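Local coordinates for protein lipase, class 3 (Penicillium roqueforti FM164, PDB 6L7N) that probably hydrolyses the ester bonds of acylglycerols, as a fungal class 3 lipase of the alpha/beta-hydrolase fold, at residues Asp26-Gln31 against Asp56-Thr61; Asn90-Ala95 against Asp201-Leu206. One frame throughout, in Å; residues are numbered along the deposited sequence.

Contact 1: Asp26-Gln31 against Asp56-Thr61; sequences DDYTAQ and DFSNAT
Y28 lies alongside the backbone of F57 and against S58 and N59, and its contacts follow one another from the root of the side chain to the hydroxyl. CB comes first, 3.8 Å from F57 O. Farther out, CD1 rests on S58, 3.6 Å from S58 CA, and the next carbon, CE1, has S58 OG at 3.3 Å, near the ring plane, so the serine oxygen sits at the edge of the ring and not over it. At the end of the side chain OH lies 3.0 Å from N59 ND2, with the amide plane turned 86° from the ring. CG of Y28 stands between the backbone N and the carbonyl carbon (chi1 62°), which sends the ring along the 56-61 segment. S58 OG donates a 2.8 Å hydrogen bond to N59 O, in the carbonyl plane and on a lone pair, while N59 OD1 accepts from R83, which helps to fix the amide beside the phenol. A leucine in place of Y28 would probably leave S58 OG and the N59 amide without the ring edge and hydroxyl they meet, opening a gap beside the loop.

The other half of the contact is D56, whose CB packs 3.2 Å from Y28 O. Its OD2 lies just 2.6 Å from A30 O, very close for two oxygens, which is consistent with a protonated acid group there. T29 CG2 adds a looser touch on S58 OG and CB.

The contact thus joins the end of helix 25-28 and the turn that follows it to the outermost strand 52-57 of the central sheet and the loop leaving it. Strand 66-72, next in the sheet, is touched by both side chains, Y28 on S66 and D56 on F68.

Contact 2: Asn90-Ala95 against Asp201-Leu206; sequences NWVSDA and DPVPKL
The indole of W91 presents the far end of its six-membered ring to L206 and V203. L206 O lies in the ring plane, at the edge, 3.9 Å from W91 CH2. The aliphatic neighbours come in obliquely: L206 CB is 3.7 Å from the same CH2, and V203 CG1 is 4.0 Å from CZ3. The leucine and indole run antiparallel past one another, and V203 lies across the indole, roughly perpendicular. Beyond the two segments, F97 meets the indole with the ring planes at about 60°, and P176 also touches it.

One residue on, V92 points its branches at different partners. CG2, anti to the carbonyl carbon, reaches V203 CG2 at 3.7 Å, while CG1, anti to the backbone N (chi1 170°), lies 4.1 Å from L206 CD1 and more loosely touches P202. That leucine methyl also comes within 4.0 Å of V92 CA, so it packs against the helix backbone as well as the side chain.

The 201-206 segment is shaped by an Asx turn: V203 N donates to D201 OD1 over 3.0 Å, nearly straight at 164° but from above the carboxylate plane. D201 OD2 accepts from H261 ND1 and from Y264, consistent with D201 being the acid of a Ser-His-Asp triad with S147.

Helix 88-94, which follows strand 77-83, therefore lies against the short 3-10 turn 203-205 in the loop after strand 193-198, while L255 reaches V92 from another loop and L206 pairs through its backbone with R177.

The two contacts lie far apart, their centres about 26 Å from each other and their nearest atoms about 15 Å, and they share no helix or strand. Contact 1 is partly buried at the margin of the central sheet, and there polar atoms are mixed with an aromatic ring. Contact 2 is the buried one, built from apolar side chains between a helix and a loop, with its polar bonds kept within each segment or directed to other residues. Their places differ accordingly: 26-31 with 56-61 packs a helix end against the end of an edge strand, whereas 90-95 with 201-206 borders the probable catalytic site.

Contact 1: Asp26-Gln31 against Asp56-Thr61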
ATOM      1  N   ASP A  26      -9.998  13.396  -8.760  1.00 12.64           N
ATOM      2  CA  ASP A  26      -9.294  14.363  -9.601  1.00 14.13           C
ATOM      3  C   ASP A  26      -7.930  13.850 -10.037  1.00 13.82           C
ATOM      4  O   ASP A  26      -7.428  14.249 -11.090  1.00 12.58           O
ATOM      5  CB  ASP A  26      -9.112  15.672  -8.852  1.00 14.90           C
ATOM      6  CG  ASP A  26     -10.310  16.024  -8.026  1.00 30.03           C
ATOM      7  OD1 ASP A  26     -11.442  15.844  -8.532  1.00 30.28           O
ATOM      8  OD2 ASP A  26     -10.139  16.471  -6.861  1.00 37.12           O
ATOM      9  N   ASP A  27      -7.301  13.000  -9.236  1.00  8.21           N
ATOM     10  CA  ASP A  27      -5.967  12.541  -9.604  1.00 13.68           C
ATOM     11  C   ASP A  27      -6.012  11.280 -10.461  1.00 13.13           C
ATOM     12  O   ASP A  27      -5.257  11.168 -11.431  1.00 15.28           O
ATOM     13  CB  ASP A  27      -5.118  12.291  -8.353  1.00 10.97           C
ATOM     14  CG  ASP A  27      -4.683  13.581  -7.668  1.00 14.95           C
ATOM     15  OD1 ASP A  27      -4.242  14.531  -8.360  1.00 13.82           O
ATOM     16  OD2 ASP A  27      -4.797  13.643  -6.434  1.00 14.33           O
ATOM     17  N   TYR A  28      -6.893  10.334 -10.153  1.00 11.70           N
ATOM     18  CA  TYR A  28      -6.895   9.113 -10.942  1.00 12.21           C
ATOM     19  C   TYR A  28      -7.762   9.206 -12.193  1.00 12.96           C
ATOM     20  O   TYR A  28      -7.812   8.247 -12.967  1.00 11.56           O
ATOM     21  CB  TYR A  28      -7.289   7.898 -10.080  1.00 11.75           C
ATOM     22  CG  TYR A  28      -8.661   7.871  -9.436  1.00  9.89           C
ATOM     23  CD1 TYR A  28      -9.804   7.643 -10.189  1.00  9.85           C
ATOM     24  CD2 TYR A  28      -8.800   7.995  -8.056  1.00  9.59           C
ATOM     25  CE1 TYR A  28     -11.060   7.579  -9.587  1.00 13.68           C
ATOM     26  CE2 TYR A  28     -10.056   7.935  -7.442  1.00 12.31           C
ATOM     27  CZ  TYR A  28     -11.178   7.728  -8.215  1.00 11.39           C
ATOM     28  OH  TYR A  28     -12.423   7.653  -7.623  1.00 13.31           O
ATOM     29  N   THR A  29      -8.403  10.347 -12.440  1.00 16.13           N
ATOM     30  CA  THR A  29      -8.987  10.630 -13.743  1.00 11.74           C
ATOM     31  C   THR A  29      -8.282  11.783 -14.433  1.00 13.22           C
ATOM     32  O   THR A  29      -8.812  12.330 -15.405  1.00 16.69           O
ATOM     33  CB  THR A  29     -10.476  10.954 -13.626  1.00 16.40           C
ATOM     34  OG1 THR A  29     -10.626  12.235 -13.001  1.00 11.45           O
ATOM     35  CG2 THR A  29     -11.206   9.886 -12.819  1.00 16.35           C
ATOM     36  N   ALA A  30      -7.120  12.182 -13.935  1.00 11.86           N
ATOM     37  CA  ALA A  30      -6.413  13.318 -14.501  1.00 14.98           C
ATOM     38  C   ALA A  30      -5.925  13.005 -15.915  1.00 21.02           C
ATOM     39  O   ALA A  30      -5.733  11.843 -16.308  1.00 10.22           O
ATOM     40  CB  ALA A  30      -5.237  13.716 -13.609  1.00 15.26           C
ATOM     41  N   GLN A  31      -5.743  14.068 -16.690  1.00 15.04           N
ATOM     42  CA  GLN A  31      -5.172  13.941 -18.020  1.00 22.91           C
ATOM     43  C   GLN A  31      -3.660  13.784 -17.927  1.00 12.45           C
ATOM     44  O   GLN A  31      -3.019  14.297 -17.007  1.00 15.24           O
ATOM     45  CB  GLN A  31      -5.532  15.154 -18.882  1.00 23.05           C
ATOM     46  CG  GLN A  31      -6.949  15.082 -19.419  1.00 23.53           C
ATOM     47  CD  GLN A  31      -7.177  13.843 -20.269  1.00 28.49           C
ATOM     48  OE1 GLN A  31      -6.338  13.476 -21.092  1.00 30.96           O
ATOM     49  NE2 GLN A  31      -8.304  13.175 -20.053  1.00 28.88           N
ATOM     50  N   ASP A  56      -3.339   6.840 -15.572  1.00 11.75           N
ATOM     51  CA  ASP A  56      -4.198   6.570 -14.430  1.00 10.26           C
ATOM     52  C   ASP A  56      -5.324   5.638 -14.837  1.00  9.62           C
ATOM     53  O   ASP A  56      -5.567   5.379 -16.021  1.00  8.94           O
ATOM     54  CB  ASP A  56      -4.762   7.849 -13.800  1.00  7.53           C
ATOM     55  CG  ASP A  56      -5.276   8.826 -14.813  1.00 13.22           C
ATOM     56  OD1 ASP A  56      -5.880   8.399 -15.831  1.00 12.42           O
ATOM     57  OD2 ASP A  56      -5.070  10.042 -14.567  1.00 11.45           O
ATOM     58  N   PHE A  57      -6.009   5.135 -13.818  1.00 12.17           N
ATOM     59  CA  PHE A  57      -7.079   4.173 -14.017  1.00 11.30           C
ATOM     60  C   PHE A  57      -8.119   4.384 -12.926  1.00 13.03           C
ATOM     61  O   PHE A  57      -7.774   4.541 -11.753  1.00 10.85           O
ATOM     62  CB  PHE A  57      -6.534   2.738 -14.031  1.00 14.62           C
ATOM     63  CG  PHE A  57      -5.535   2.431 -12.936  1.00 13.79           C
ATOM     64  CD1 PHE A  57      -4.200   2.785 -13.069  1.00 12.41           C
ATOM     65  CD2 PHE A  57      -5.931   1.746 -11.801  1.00 17.73           C
ATOM     66  CE1 PHE A  57      -3.284   2.491 -12.073  1.00 18.67           C
ATOM     67  CE2 PHE A  57      -5.021   1.443 -10.802  1.00 16.19           C
ATOM     68  CZ  PHE A  57      -3.694   1.819 -10.941  1.00 18.68           C
ATOM     69  N   SER A  58      -9.387   4.427 -13.320  1.00 13.09           N
ATOM     70  CA  SER A  58     -10.449   4.901 -12.447  1.00 12.68           C
ATOM     71  C   SER A  58     -11.292   3.740 -11.949  1.00 16.71           C
ATOM     72  O   SER A  58     -11.407   2.705 -12.612  1.00 17.32           O
ATOM     73  CB  SER A  58     -11.355   5.904 -13.176  1.00 11.24           C
ATOM     74  OG  SER A  58     -12.411   6.344 -12.340  1.00 20.47           O
ATOM     75  N   ASN A  59     -11.893   3.925 -10.777  1.00 13.44           N
ATOM     76  CA  ASN A  59     -12.951   3.004 -10.403  1.00 16.93           C
ATOM     77  C   ASN A  59     -14.182   3.301 -11.253  1.00 24.74           C
ATOM     78  O   ASN A  59     -14.306   4.359 -11.885  1.00 18.19           O
ATOM     79  CB  ASN A  59     -13.253   3.062  -8.894  1.00 11.85           C
ATOM     80  CG  ASN A  59     -13.688   4.452  -8.394  1.00 22.74           C
ATOM     81  OD1 ASN A  59     -14.050   4.608  -7.220  1.00 23.12           O
ATOM     82  ND2 ASN A  59     -13.649   5.451  -9.264  1.00 19.59           N
ATOM     83  N   ALA A  60     -15.082   2.334 -11.292  1.00 14.66           N
ATOM     84  CA  ALA A  60     -16.204   2.414 -12.208  1.00 22.90           C
ATOM     85  C   ALA A  60     -17.226   1.347 -11.848  1.00 14.90           C
ATOM     86  O   ALA A  60     -17.250   0.866 -10.712  1.00 13.72           O
ATOM     87  CB  ALA A  60     -15.729   2.246 -13.653  1.00 19.48           C
ATOM     88  N   THR A  61     -18.094   1.007 -12.798  1.00 21.58           N
ATOM     89  CA  THR A  61     -19.068  -0.051 -12.582  1.00 10.08           C
ATOM     90  C   THR A  61     -18.427  -1.431 -12.588  1.00 16.61           C
ATOM     91  O   THR A  61     -19.053  -2.389 -12.125  1.00 14.16           O
ATOM     92  CB  THR A  61     -20.154   0.008 -13.656  1.00 18.29           C
ATOM     93  OG1 THR A  61     -19.561  -0.219 -14.944  1.00 21.23           O
ATOM     94  CG2 THR A  61     -20.837   1.371 -13.662  1.00 12.73           C
TER

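Contact 2: Asn90-Ala95 against Asp201-Leu206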
ATOM      1  N   ASN A  90     -17.297  -2.422   5.915  1.00  7.61           N
ATOM      2  CA  ASN A  90     -18.074  -3.614   5.576  1.00  8.46           C
ATOM      3  C   ASN A  90     -17.173  -4.807   5.330  1.00 10.12           C
ATOM      4  O   ASN A  90     -17.565  -5.946   5.604  1.00  9.09           O
ATOM      5  CB  ASN A  90     -18.949  -3.356   4.352  1.00 10.76           C
ATOM      6  CG  ASN A  90     -20.077  -2.416   4.661  1.00 11.55           C
ATOM      7  OD1 ASN A  90     -20.072  -1.766   5.706  1.00 18.21           O
ATOM      8  ND2 ASN A  90     -21.044  -2.320   3.759  1.00 12.48           N
ATOM      9  N   TRP A  91     -15.965  -4.554   4.824  1.00  7.13           N
ATOM     10  CA  TRP A  91     -14.976  -5.605   4.632  1.00  5.00           C
ATOM     11  C   TRP A  91     -14.550  -6.196   5.971  1.00  9.31           C
ATOM     12  O   TRP A  91     -14.539  -7.417   6.147  1.00 11.79           O
ATOM     13  CB  TRP A  91     -13.785  -5.016   3.849  1.00  6.24           C
ATOM     14  CG  TRP A  91     -12.684  -5.958   3.486  1.00  7.15           C
ATOM     15  CD1 TRP A  91     -12.577  -6.707   2.348  1.00  9.76           C
ATOM     16  CD2 TRP A  91     -11.515  -6.226   4.259  1.00  7.32           C
ATOM     17  NE1 TRP A  91     -11.408  -7.446   2.374  1.00  8.50           N
ATOM     18  CE2 TRP A  91     -10.737  -7.164   3.536  1.00  7.73           C
ATOM     19  CE3 TRP A  91     -11.042  -5.757   5.490  1.00  7.56           C
ATOM     20  CZ2 TRP A  91      -9.521  -7.654   4.016  1.00  7.89           C
ATOM     21  CZ3 TRP A  91      -9.828  -6.238   5.964  1.00  6.86           C
ATOM     22  CH2 TRP A  91      -9.078  -7.173   5.223  1.00  6.51           C
ATOM     23  N   VAL A  92     -14.238  -5.339   6.947  1.00  6.98           N
ATOM     24  CA  VAL A  92     -13.910  -5.828   8.290  1.00  5.43           C
ATOM     25  C   VAL A  92     -15.069  -6.642   8.857  1.00 10.53           C
ATOM     26  O   VAL A  92     -14.887  -7.743   9.393  1.00  9.54           O
ATOM     27  CB  VAL A  92     -13.558  -4.649   9.217  1.00  8.72           C
ATOM     28  CG1 VAL A  92     -13.446  -5.113  10.675  1.00  5.71           C
ATOM     29  CG2 VAL A  92     -12.277  -3.957   8.748  1.00  8.44           C
ATOM     30  N   SER A  93     -16.283  -6.121   8.724  1.00  8.75           N
ATOM     31  CA  SER A  93     -17.396  -6.712   9.447  1.00 10.33           C
ATOM     32  C   SER A  93     -17.912  -7.987   8.798  1.00 12.69           C
ATOM     33  O   SER A  93     -18.421  -8.862   9.506  1.00  7.21           O
ATOM     34  CB  SER A  93     -18.523  -5.690   9.593  1.00 14.82           C
ATOM     35  OG  SER A  93     -18.867  -5.116   8.347  1.00 29.96           O
ATOM     36  N   ASP A  94     -17.774  -8.143   7.476  1.00 10.91           N
ATOM     37  CA  ASP A  94     -18.478  -9.226   6.810  1.00 13.17           C
ATOM     38  C   ASP A  94     -17.726  -9.870   5.659  1.00 16.35           C
ATOM     39  O   ASP A  94     -18.242 -10.834   5.081  1.00 13.45           O
ATOM     40  CB  ASP A  94     -19.843  -8.731   6.283  1.00 18.09           C
ATOM     41  CG  ASP A  94     -20.866  -8.580   7.382  1.00  9.44           C
ATOM     42  OD1 ASP A  94     -21.314  -9.610   7.913  1.00 14.94           O
ATOM     43  OD2 ASP A  94     -21.220  -7.435   7.720  1.00 14.98           O
ATOM     44  N   ALA A  95     -16.535  -9.399   5.305  1.00 10.24           N
ATOM     45  CA  ALA A  95     -15.873  -9.987   4.156  1.00 13.04           C
ATOM     46  C   ALA A  95     -15.452 -11.415   4.454  1.00 16.13           C
ATOM     47  O   ALA A  95     -14.979 -11.737   5.548  1.00 12.86           O
ATOM     48  CB  ALA A  95     -14.658  -9.163   3.729  1.00  9.33           C
ATOM     49  N   ASP A 201      -5.603  -0.623  14.763  1.00  8.55           N
ATOM     50  CA  ASP A 201      -6.299  -0.695  13.475  1.00  5.67           C
ATOM     51  C   ASP A 201      -6.738  -2.130  13.184  1.00  8.44           C
ATOM     52  O   ASP A 201      -5.911  -3.047  13.212  1.00  5.79           O
ATOM     53  CB  ASP A 201      -5.353  -0.166  12.391  1.00  7.14           C
ATOM     54  CG  ASP A 201      -5.968  -0.125  10.998  1.00  9.09           C
ATOM     55  OD1 ASP A 201      -7.153  -0.477  10.812  1.00  5.01           O
ATOM     56  OD2 ASP A 201      -5.215   0.238  10.061  1.00  7.24           O
ATOM     57  N   PRO A 202      -8.035  -2.378  12.955  1.00  7.70           N
ATOM     58  CA  PRO A 202      -8.473  -3.761  12.682  1.00  9.00           C
ATOM     59  C   PRO A 202      -8.091  -4.264  11.305  1.00  9.59           C
ATOM     60  O   PRO A 202      -7.989  -5.482  11.104  1.00  5.09           O
ATOM     61  CB  PRO A 202      -9.998  -3.682  12.829  1.00  8.01           C
ATOM     62  CG  PRO A 202     -10.329  -2.250  12.558  1.00  7.17           C
ATOM     63  CD  PRO A 202      -9.173  -1.462  13.128  1.00  6.20           C
ATOM     64  N   VAL A 203      -7.864  -3.377  10.348  1.00  6.54           N
ATOM     65  CA  VAL A 203      -7.704  -3.836   8.973  1.00  8.30           C
ATOM     66  C   VAL A 203      -6.433  -4.670   8.804  1.00  5.76           C
ATOM     67  O   VAL A 203      -6.510  -5.736   8.179  1.00  5.37           O
ATOM     68  CB  VAL A 203      -7.769  -2.655   7.999  1.00  9.09           C
ATOM     69  CG1 VAL A 203      -7.444  -3.109   6.575  1.00  7.46           C
ATOM     70  CG2 VAL A 203      -9.165  -2.036   8.073  1.00  7.72           C
ATOM     71  N   PRO A 204      -5.269  -4.277   9.337  1.00  4.65           N
ATOM     72  CA  PRO A 204      -4.092  -5.161   9.233  1.00  6.84           C
ATOM     73  C   PRO A 204      -4.215  -6.457  10.013  1.00  7.59           C
ATOM     74  O   PRO A 204      -3.295  -7.280   9.955  1.00  8.20           O
ATOM     75  CB  PRO A 204      -2.951  -4.300   9.801  1.00  4.34           C
ATOM     76  CG  PRO A 204      -3.408  -2.889   9.587  1.00  5.41           C
ATOM     77  CD  PRO A 204      -4.883  -2.940   9.819  1.00  7.97           C
ATOM     78  N   LYS A 205      -5.282  -6.650  10.781  1.00  5.87           N
ATOM     79  CA  LYS A 205      -5.452  -7.895  11.520  1.00  7.51           C
ATOM     80  C   LYS A 205      -6.139  -8.973  10.696  1.00  9.38           C
ATOM     81  O   LYS A 205      -6.249 -10.118  11.155  1.00  8.87           O
ATOM     82  CB  LYS A 205      -6.234  -7.637  12.809  1.00  6.13           C
ATOM     83  CG  LYS A 205      -5.572  -6.612  13.726  1.00  8.23           C
ATOM     84  CD  LYS A 205      -6.451  -6.315  14.921  1.00 10.40           C
ATOM     85  CE  LYS A 205      -5.799  -5.342  15.892  1.00  7.54           C
ATOM     86  NZ  LYS A 205      -6.600  -5.283  17.174  1.00  9.29           N
ATOM     87  N   LEU A 206      -6.570  -8.646   9.481  1.00  7.92           N
ATOM     88  CA  LEU A 206      -7.345  -9.537   8.640  1.00  8.80           C
ATOM     89  C   LEU A 206      -6.657  -9.758   7.296  1.00  6.15           C
ATOM     90  O   LEU A 206      -5.932  -8.880   6.806  1.00  6.28           O
ATOM     91  CB  LEU A 206      -8.759  -8.984   8.412  1.00  7.50           C
ATOM     92  CG  LEU A 206      -9.684  -9.068   9.648  1.00 12.66           C
ATOM     93  CD1 LEU A 206     -10.889  -8.144   9.545  1.00  8.54           C
ATOM     94  CD2 LEU A 206     -10.145 -10.503   9.915  1.00  8.12           C
TER